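Local structure of ribulose bisphosphate carboxylase (Pyrococcus horikoshii, 2D69) at residues V167-W178 against K205-E216. The protein probably adds carbon dioxide and water to ribulose 1,5-bisphosphate, giving two molecules of 3-phosphoglycerate in an archaeal pathway of AMP degradation. Numbering follows the deposited sequence.
Sequences VEEYAEIAYELW and KLYRVRDRVEAE. With SO4 (sulfate ion), chain I.
With CG anti to the backbone N (chi1 -176°), Tyr175 lays its ring along the flank of helix 205-216 and carries OH to Glu216, whereas Trp178 holds CG anti to its carbonyl carbon, beside its own N, and sends its indole between Leu206, Val209, Arg210 and Val213. Tyrosine suits a border between core and solvent: Tyr175 CD2 packs on Val213 CG2 at 3.7 Å, while its OH donates to Glu216 OE1 at 2.7 Å, on the syn side of the carboxylate. Glu216 OE2 accepts a salt-bridging hydrogen bond from Arg212 NE at 2.8 Å, met from above the carboxylate plane, which helps hold the guanidinium with one face over Tyr175 CE2, the two planes 26° apart. Broad and flat, Trp178 receives Arg210 CG over its six-membered ring, a CH-pi contact 4.2 Å from the centroid, and its NE1 bonds to Glu222 O. Small Ala171 and Ala174 leave room for Leu206, which settles among them, Val167 and Tyr170, its CD1 pressed to 3.5 Å from Ala174 CB. Lys205 packs its aliphatic stem on Val167 and Ala171, and its NZ bonds to a sulfate ion, probably from the crystallisation liquor. These neighbouring outer helices of the TIM barrel run roughly parallel, the segments inclined at 22°, as expected of successive beta-alpha units; Leu206 and Trp178 rest inward on strands 184-186 and 222-224, and helix 382-398 flanks Tyr175.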
ATOM      1  N   VAL A 167      27.341  18.372 -14.599  1.00 17.98           N
ATOM      2  CA  VAL A 167      26.183  18.018 -15.382  1.00 18.00           C
ATOM      3  C   VAL A 167      26.182  18.873 -16.631  1.00 17.63           C
ATOM      4  O   VAL A 167      25.997  18.361 -17.735  1.00 18.17           O
ATOM      5  CB  VAL A 167      24.879  18.150 -14.526  1.00 17.82           C
ATOM      6  CG1 VAL A 167      23.684  17.993 -15.341  1.00 20.19           C
ATOM      7  CG2 VAL A 167      24.912  17.068 -13.392  1.00 18.62           C
ATOM      8  N   GLU A 168      26.447  20.161 -16.472  1.00 17.52           N
ATOM      9  CA  GLU A 168      26.428  21.094 -17.597  1.00 17.42           C
ATOM     10  C   GLU A 168      27.532  20.804 -18.621  1.00 16.76           C
ATOM     11  O   GLU A 168      27.321  20.871 -19.810  1.00 14.78           O
ATOM     12  CB  GLU A 168      26.591  22.535 -17.096  1.00 18.26           C
ATOM     13  CG  GLU A 168      26.399  23.591 -18.179  1.00 24.35           C
ATOM     14  CD  GLU A 168      25.098  23.399 -18.973  1.00 32.18           C
ATOM     15  OE1 GLU A 168      25.094  23.569 -20.216  1.00 38.37           O
ATOM     16  OE2 GLU A 168      24.065  23.045 -18.357  1.00 38.56           O
ATOM     17  N   GLU A 169      28.719  20.464 -18.134  1.00 15.98           N
ATOM     18  CA  GLU A 169      29.857  20.242 -19.022  1.00 15.85           C
ATOM     19  C   GLU A 169      29.592  18.934 -19.769  1.00 15.49           C
ATOM     20  O   GLU A 169      29.910  18.797 -20.940  1.00 14.40           O
ATOM     21  CB  GLU A 169      31.158  20.153 -18.232  1.00 15.91           C
ATOM     22  CG  GLU A 169      31.652  21.422 -17.534  1.00 17.78           C
ATOM     23  CD  GLU A 169      32.687  21.144 -16.422  1.00 17.05           C
ATOM     24  OE1 GLU A 169      32.706  20.060 -15.816  1.00 18.95           O
ATOM     25  OE2 GLU A 169      33.519  22.014 -16.131  1.00 18.94           O
ATOM     26  N   TYR A 170      28.975  17.961 -19.083  1.00 14.86           N
ATOM     27  CA  TYR A 170      28.698  16.679 -19.707  1.00 14.81           C
ATOM     28  C   TYR A 170      27.634  16.864 -20.791  1.00 15.23           C
ATOM     29  O   TYR A 170      27.749  16.290 -21.855  1.00 15.45           O
ATOM     30  CB  TYR A 170      28.224  15.663 -18.687  1.00 15.21           C
ATOM     31  CG  TYR A 170      28.570  14.232 -18.961  1.00 14.83           C
ATOM     32  CD1 TYR A 170      29.893  13.818 -18.942  1.00 18.07           C
ATOM     33  CD2 TYR A 170      27.581  13.266 -19.196  1.00 16.64           C
ATOM     34  CE1 TYR A 170      30.253  12.503 -19.163  1.00 16.98           C
ATOM     35  CE2 TYR A 170      27.951  11.899 -19.391  1.00 17.61           C
ATOM     36  CZ  TYR A 170      29.298  11.547 -19.375  1.00 15.23           C
ATOM     37  OH  TYR A 170      29.749  10.230 -19.521  1.00 18.81           O
ATOM     38  N   ALA A 171      26.642  17.712 -20.526  1.00 15.87           N
ATOM     39  CA  ALA A 171      25.615  18.044 -21.520  1.00 16.88           C
ATOM     40  C   ALA A 171      26.221  18.611 -22.781  1.00 17.03           C
ATOM     41  O   ALA A 171      25.726  18.353 -23.886  1.00 17.55           O
ATOM     42  CB  ALA A 171      24.599  19.017 -20.942  1.00 16.40           C
ATOM     43  N   GLU A 172      27.274  19.395 -22.631  1.00 18.02           N
ATOM     44  CA  GLU A 172      27.881  20.083 -23.795  1.00 18.93           C
ATOM     45  C   GLU A 172      28.690  19.115 -24.637  1.00 17.46           C
ATOM     46  O   GLU A 172      28.641  19.145 -25.853  1.00 15.10           O
ATOM     47  CB  GLU A 172      28.742  21.293 -23.367  1.00 19.74           C
ATOM     48  CG  GLU A 172      27.888  22.393 -22.739  1.00 25.47           C
ATOM     49  CD  GLU A 172      28.675  23.596 -22.164  1.00 32.67           C
ATOM     50  OE1 GLU A 172      29.873  23.473 -21.755  1.00 34.39           O
ATOM     51  OE2 GLU A 172      28.052  24.675 -22.098  1.00 34.03           O
ATOM     52  N   ILE A 173      29.461  18.265 -23.990  1.00 16.87           N
ATOM     53  CA  ILE A 173      30.170  17.272 -24.752  1.00 16.74           C
ATOM     54  C   ILE A 173      29.217  16.295 -25.415  1.00 16.50           C
ATOM     55  O   ILE A 173      29.400  15.970 -26.595  1.00 15.91           O
ATOM     56  CB  ILE A 173      31.310  16.624 -23.942  1.00 17.49           C
ATOM     57  CG1 ILE A 173      32.105  15.683 -24.831  1.00 18.68           C
ATOM     58  CG2 ILE A 173      30.836  15.945 -22.688  1.00 19.92           C
ATOM     59  CD1 ILE A 173      32.794  16.415 -25.971  1.00 20.26           C
ATOM     60  N   ALA A 174      28.166  15.867 -24.708  1.00 15.64           N
ATOM     61  CA  ALA A 174      27.170  14.975 -25.285  1.00 14.35           C
ATOM     62  C   ALA A 174      26.551  15.559 -26.523  1.00 14.62           C
ATOM     63  O   ALA A 174      26.346  14.857 -27.481  1.00 14.52           O
ATOM     64  CB  ALA A 174      26.070  14.695 -24.280  1.00 15.69           C
ATOM     65  N   TYR A 175      26.201  16.837 -26.479  1.00 13.55           N
ATOM     66  CA  TYR A 175      25.574  17.514 -27.651  1.00 14.49           C
ATOM     67  C   TYR A 175      26.478  17.412 -28.865  1.00 14.35           C
ATOM     68  O   TYR A 175      26.005  17.161 -29.967  1.00 15.29           O
ATOM     69  CB  TYR A 175      25.314  18.978 -27.353  1.00 14.06           C
ATOM     70  CG  TYR A 175      24.599  19.685 -28.456  1.00 15.36           C
ATOM     71  CD1 TYR A 175      25.293  20.431 -29.375  1.00 15.22           C
ATOM     72  CD2 TYR A 175      23.233  19.509 -28.646  1.00 16.54           C
ATOM     73  CE1 TYR A 175      24.638  21.111 -30.386  1.00 14.25           C
ATOM     74  CE2 TYR A 175      22.569  20.129 -29.679  1.00 14.63           C
ATOM     75  CZ  TYR A 175      23.284  20.930 -30.544  1.00 15.49           C
ATOM     76  OH  TYR A 175      22.670  21.547 -31.585  1.00 12.93           O
ATOM     77  N   GLU A 176      27.763  17.657 -28.651  1.00 14.29           N
ATOM     78  CA  GLU A 176      28.746  17.552 -29.707  1.00 14.85           C
ATOM     79  C   GLU A 176      28.828  16.159 -30.315  1.00 14.15           C
ATOM     80  O   GLU A 176      28.804  15.996 -31.537  1.00 13.75           O
ATOM     81  CB  GLU A 176      30.159  17.975 -29.198  1.00 14.79           C
ATOM     82  CG  GLU A 176      30.336  19.451 -28.848  1.00 15.16           C
ATOM     83  CD  GLU A 176      29.927  20.390 -29.977  1.00 17.01           C
ATOM     84  OE1 GLU A 176      28.976  21.186 -29.807  1.00 14.45           O
ATOM     85  OE2 GLU A 176      30.592  20.341 -31.026  1.00 18.29           O
ATOM     86  N   LEU A 177      28.900  15.161 -29.455  1.00 13.84           N
ATOM     87  CA  LEU A 177      29.131  13.785 -29.902  1.00 14.20           C
ATOM     88  C   LEU A 177      27.973  13.228 -30.668  1.00 14.42           C
ATOM     89  O   LEU A 177      28.147  12.687 -31.777  1.00 14.34           O
ATOM     90  CB  LEU A 177      29.416  12.891 -28.712  1.00 13.54           C
ATOM     91  CG  LEU A 177      30.730  13.192 -28.008  1.00 15.82           C
ATOM     92  CD1 LEU A 177      30.795  12.528 -26.674  1.00 17.54           C
ATOM     93  CD2 LEU A 177      31.864  12.699 -28.829  1.00 18.44           C
ATOM     94  N   TRP A 178      26.788  13.390 -30.085  1.00 14.30           N
ATOM     95  CA  TRP A 178      25.522  13.000 -30.716  1.00 13.93           C
ATOM     96  C   TRP A 178      25.285  13.777 -32.018  1.00 14.35           C
ATOM     97  O   TRP A 178      25.013  13.163 -33.045  1.00 14.82           O
ATOM     98  CB  TRP A 178      24.333  13.224 -29.745  1.00 13.76           C
ATOM     99  CG  TRP A 178      24.085  12.154 -28.690  1.00 14.56           C
ATOM    100  CD1 TRP A 178      24.298  10.825 -28.808  1.00 14.12           C
ATOM    101  CD2 TRP A 178      23.564  12.356 -27.375  1.00 15.52           C
ATOM    102  NE1 TRP A 178      23.891  10.175 -27.671  1.00 14.72           N
ATOM    103  CE2 TRP A 178      23.424  11.092 -26.779  1.00 13.20           C
ATOM    104  CE3 TRP A 178      23.118  13.478 -26.665  1.00 12.09           C
ATOM    105  CZ2 TRP A 178      22.942  10.929 -25.500  1.00 13.10           C
ATOM    106  CZ3 TRP A 178      22.679  13.322 -25.422  1.00 10.28           C
ATOM    107  CH2 TRP A 178      22.593  12.050 -24.826  1.00 11.31           C
ATOM    108  N   LYS A 205      18.960  16.226 -17.238  1.00 13.39           N
ATOM    109  CA  LYS A 205      19.554  17.089 -18.270  1.00 14.29           C
ATOM    110  C   LYS A 205      19.850  16.374 -19.573  1.00 13.75           C
ATOM    111  O   LYS A 205      19.514  16.860 -20.633  1.00 14.19           O
ATOM    112  CB  LYS A 205      20.817  17.780 -17.743  1.00 14.79           C
ATOM    113  CG  LYS A 205      21.543  18.737 -18.686  1.00 16.33           C
ATOM    114  CD  LYS A 205      20.698  19.949 -19.049  1.00 17.14           C
ATOM    115  CE  LYS A 205      21.486  20.878 -19.956  1.00 20.12           C
ATOM    116  NZ  LYS A 205      20.707  22.153 -20.288  1.00 21.02           N
ATOM    117  N   LEU A 206      20.485  15.217 -19.506  1.00 14.00           N
ATOM    118  CA  LEU A 206      21.051  14.613 -20.715  1.00 14.26           C
ATOM    119  C   LEU A 206      20.005  14.088 -21.677  1.00 13.41           C
ATOM    120  O   LEU A 206      20.217  14.092 -22.890  1.00 13.28           O
ATOM    121  CB  LEU A 206      22.029  13.507 -20.357  1.00 13.87           C
ATOM    122  CG  LEU A 206      23.480  13.926 -20.168  1.00 16.55           C
ATOM    123  CD1 LEU A 206      24.091  14.214 -21.492  1.00 15.92           C
ATOM    124  CD2 LEU A 206      23.578  15.150 -19.213  1.00 20.15           C
ATOM    125  N   TYR A 207      18.868  13.668 -21.153  1.00 14.61           N
ATOM    126  CA  TYR A 207      17.790  13.154 -22.002  1.00 14.18           C
ATOM    127  C   TYR A 207      17.084  14.294 -22.705  1.00 15.84           C
ATOM    128  O   TYR A 207      16.535  14.115 -23.790  1.00 16.56           O
ATOM    129  CB  TYR A 207      16.842  12.214 -21.203  1.00 14.08           C
ATOM    130  CG  TYR A 207      17.516  10.863 -20.947  1.00 11.31           C
ATOM    131  CD1 TYR A 207      18.144  10.571 -19.741  1.00 14.48           C
ATOM    132  CD2 TYR A 207      17.614   9.890 -21.984  1.00 11.22           C
ATOM    133  CE1 TYR A 207      18.777   9.404 -19.574  1.00 10.67           C
ATOM    134  CE2 TYR A 207      18.253   8.718 -21.808  1.00 13.01           C
ATOM    135  CZ  TYR A 207      18.862   8.471 -20.610  1.00  8.67           C
ATOM    136  OH  TYR A 207      19.532   7.304 -20.345  1.00 17.07           O
ATOM    137  N   ARG A 208      17.076  15.472 -22.096  1.00 17.56           N
ATOM    138  CA  ARG A 208      16.610  16.669 -22.800  1.00 18.53           C
ATOM    139  C   ARG A 208      17.520  17.035 -23.986  1.00 16.74           C
ATOM    140  O   ARG A 208      17.055  17.317 -25.085  1.00 14.69           O
ATOM    141  CB  ARG A 208      16.485  17.868 -21.852  1.00 20.18           C
ATOM    142  CG  ARG A 208      15.456  17.638 -20.736  1.00 28.44           C
ATOM    143  CD  ARG A 208      15.285  18.818 -19.754  1.00 36.26           C
ATOM    144  NE  ARG A 208      14.734  19.970 -20.467  1.00 41.06           N
ATOM    145  CZ  ARG A 208      15.434  21.008 -20.942  1.00 48.16           C
ATOM    146  NH1 ARG A 208      16.762  21.093 -20.771  1.00 48.75           N
ATOM    147  NH2 ARG A 208      14.786  21.991 -21.594  1.00 49.97           N
ATOM    148  N   VAL A 209      18.816  16.990 -23.763  1.00 15.50           N
ATOM    149  CA  VAL A 209      19.782  17.214 -24.831  1.00 14.42           C
ATOM    150  C   VAL A 209      19.604  16.138 -25.908  1.00 15.58           C
ATOM    151  O   VAL A 209      19.576  16.445 -27.117  1.00 14.18           O
ATOM    152  CB  VAL A 209      21.224  17.103 -24.296  1.00 14.39           C
ATOM    153  CG1 VAL A 209      22.289  17.160 -25.447  1.00 12.93           C
ATOM    154  CG2 VAL A 209      21.516  18.157 -23.233  1.00 15.59           C
ATOM    155  N   ARG A 210      19.484  14.879 -25.461  1.00 14.50           N
ATOM    156  CA  ARG A 210      19.265  13.751 -26.328  1.00 15.67           C
ATOM    157  C   ARG A 210      18.084  14.026 -27.241  1.00 15.87           C
ATOM    158  O   ARG A 210      18.198  13.911 -28.476  1.00 16.52           O
ATOM    159  CB  ARG A 210      18.986  12.482 -25.493  1.00 16.30           C
ATOM    160  CG  ARG A 210      18.968  11.192 -26.250  1.00 17.61           C
ATOM    161  CD  ARG A 210      17.688  10.935 -26.999  1.00 17.29           C
ATOM    162  NE  ARG A 210      16.558  10.592 -26.146  1.00 16.27           N
ATOM    163  CZ  ARG A 210      16.289   9.392 -25.643  1.00 14.87           C
ATOM    164  NH1 ARG A 210      17.079   8.337 -25.836  1.00 16.26           N
ATOM    165  NH2 ARG A 210      15.175   9.235 -24.916  1.00 14.89           N
ATOM    166  N   ASP A 211      16.950  14.387 -26.654  1.00 14.95           N
ATOM    167  CA  ASP A 211      15.765  14.623 -27.458  1.00 16.11           C
ATOM    168  C   ASP A 211      15.942  15.801 -28.412  1.00 16.18           C
ATOM    169  O   ASP A 211      15.453  15.790 -29.550  1.00 16.07           O
ATOM    170  CB  ASP A 211      14.511  14.819 -26.583  1.00 16.79           C
ATOM    171  CG  ASP A 211      14.113  13.531 -25.885  1.00 17.15           C
ATOM    172  OD1 ASP A 211      13.374  13.616 -24.898  1.00 18.03           O
ATOM    173  OD2 ASP A 211      14.494  12.396 -26.251  1.00 21.22           O
ATOM    174  N   ARG A 212      16.659  16.818 -27.981  1.00 16.91           N
ATOM    175  CA  ARG A 212      16.920  17.955 -28.886  1.00 17.41           C
ATOM    176  C   ARG A 212      17.725  17.506 -30.113  1.00 16.69           C
ATOM    177  O   ARG A 212      17.434  17.925 -31.247  1.00 15.86           O
ATOM    178  CB  ARG A 212      17.646  19.068 -28.132  1.00 18.21           C
ATOM    179  CG  ARG A 212      17.951  20.313 -28.947  1.00 21.42           C
ATOM    180  CD  ARG A 212      18.994  21.199 -28.284  1.00 26.67           C
ATOM    181  NE  ARG A 212      19.506  22.210 -29.216  1.00 30.10           N
ATOM    182  CZ  ARG A 212      20.588  22.950 -28.997  1.00 31.01           C
ATOM    183  NH1 ARG A 212      21.272  22.834 -27.860  1.00 30.73           N
ATOM    184  NH2 ARG A 212      20.972  23.840 -29.908  1.00 30.50           N
ATOM    185  N   VAL A 213      18.728  16.658 -29.898  1.00 16.34           N
ATOM    186  CA  VAL A 213      19.593  16.193 -31.002  1.00 17.20           C
ATOM    187  C   VAL A 213      18.819  15.319 -31.989  1.00 17.17           C
ATOM    188  O   VAL A 213      18.998  15.467 -33.220  1.00 18.33           O
ATOM    189  CB  VAL A 213      20.815  15.456 -30.544  1.00 17.05           C
ATOM    190  CG1 VAL A 213      21.654  15.000 -31.758  1.00 17.49           C
ATOM    191  CG2 VAL A 213      21.682  16.367 -29.681  1.00 17.89           C
ATOM    192  N   GLU A 214      17.920  14.492 -31.453  1.00 16.79           N
ATOM    193  CA  GLU A 214      17.002  13.714 -32.242  1.00 16.51           C
ATOM    194  C   GLU A 214      16.174  14.632 -33.107  1.00 17.38           C
ATOM    195  O   GLU A 214      16.024  14.342 -34.278  1.00 16.69           O
ATOM    196  CB  GLU A 214      16.100  12.822 -31.380  1.00 16.81           C
ATOM    197  CG  GLU A 214      16.844  11.612 -30.849  1.00 16.43           C
ATOM    198  CD  GLU A 214      15.972  10.640 -30.085  1.00 17.72           C
ATOM    199  OE1 GLU A 214      14.853  10.983 -29.724  1.00 17.90           O
ATOM    200  OE2 GLU A 214      16.423   9.525 -29.825  1.00 16.16           O
ATOM    201  N   ALA A 215      15.589  15.685 -32.540  1.00 17.80           N
ATOM    202  CA  ALA A 215      14.765  16.596 -33.342  1.00 18.74           C
ATOM    203  C   ALA A 215      15.566  17.275 -34.459  1.00 18.43           C
ATOM    204  O   ALA A 215      15.070  17.429 -35.569  1.00 21.50           O
ATOM    205  CB  ALA A 215      14.069  17.637 -32.439  1.00 19.55           C
ATOM    206  N   GLU A 216      16.803  17.642 -34.177  1.00 17.90           N
ATOM    207  CA  GLU A 216      17.667  18.370 -35.092  1.00 17.30           C
ATOM    208  C   GLU A 216      18.262  17.499 -36.199  1.00 17.79           C
ATOM    209  O   GLU A 216      18.451  17.983 -37.337  1.00 16.17           O
ATOM    210  CB  GLU A 216      18.787  19.091 -34.312  1.00 17.30           C
ATOM    211  CG  GLU A 216      18.303  20.316 -33.521  1.00 18.14           C
ATOM    212  CD  GLU A 216      19.322  20.893 -32.535  1.00 20.79           C
ATOM    213  OE1 GLU A 216      20.418  20.288 -32.341  1.00 20.54           O
ATOM    214  OE2 GLU A 216      19.017  21.965 -31.931  1.00 16.90           O
TER
HETATM  215  S   SO4 I1005      19.089  21.225 -23.998  1.00131.79           S
HETATM  216  O1  SO4 I1005      18.470  22.425 -24.547  1.00132.46           O
HETATM  217  O2  SO4 I1005      20.204  20.825 -24.856  1.00131.75           O
HETATM  218  O3  SO4 I1005      19.543  21.494 -22.635  1.00131.55           O
HETATM  219  O4  SO4 I1005      18.093  20.163 -23.969  1.00132.73           O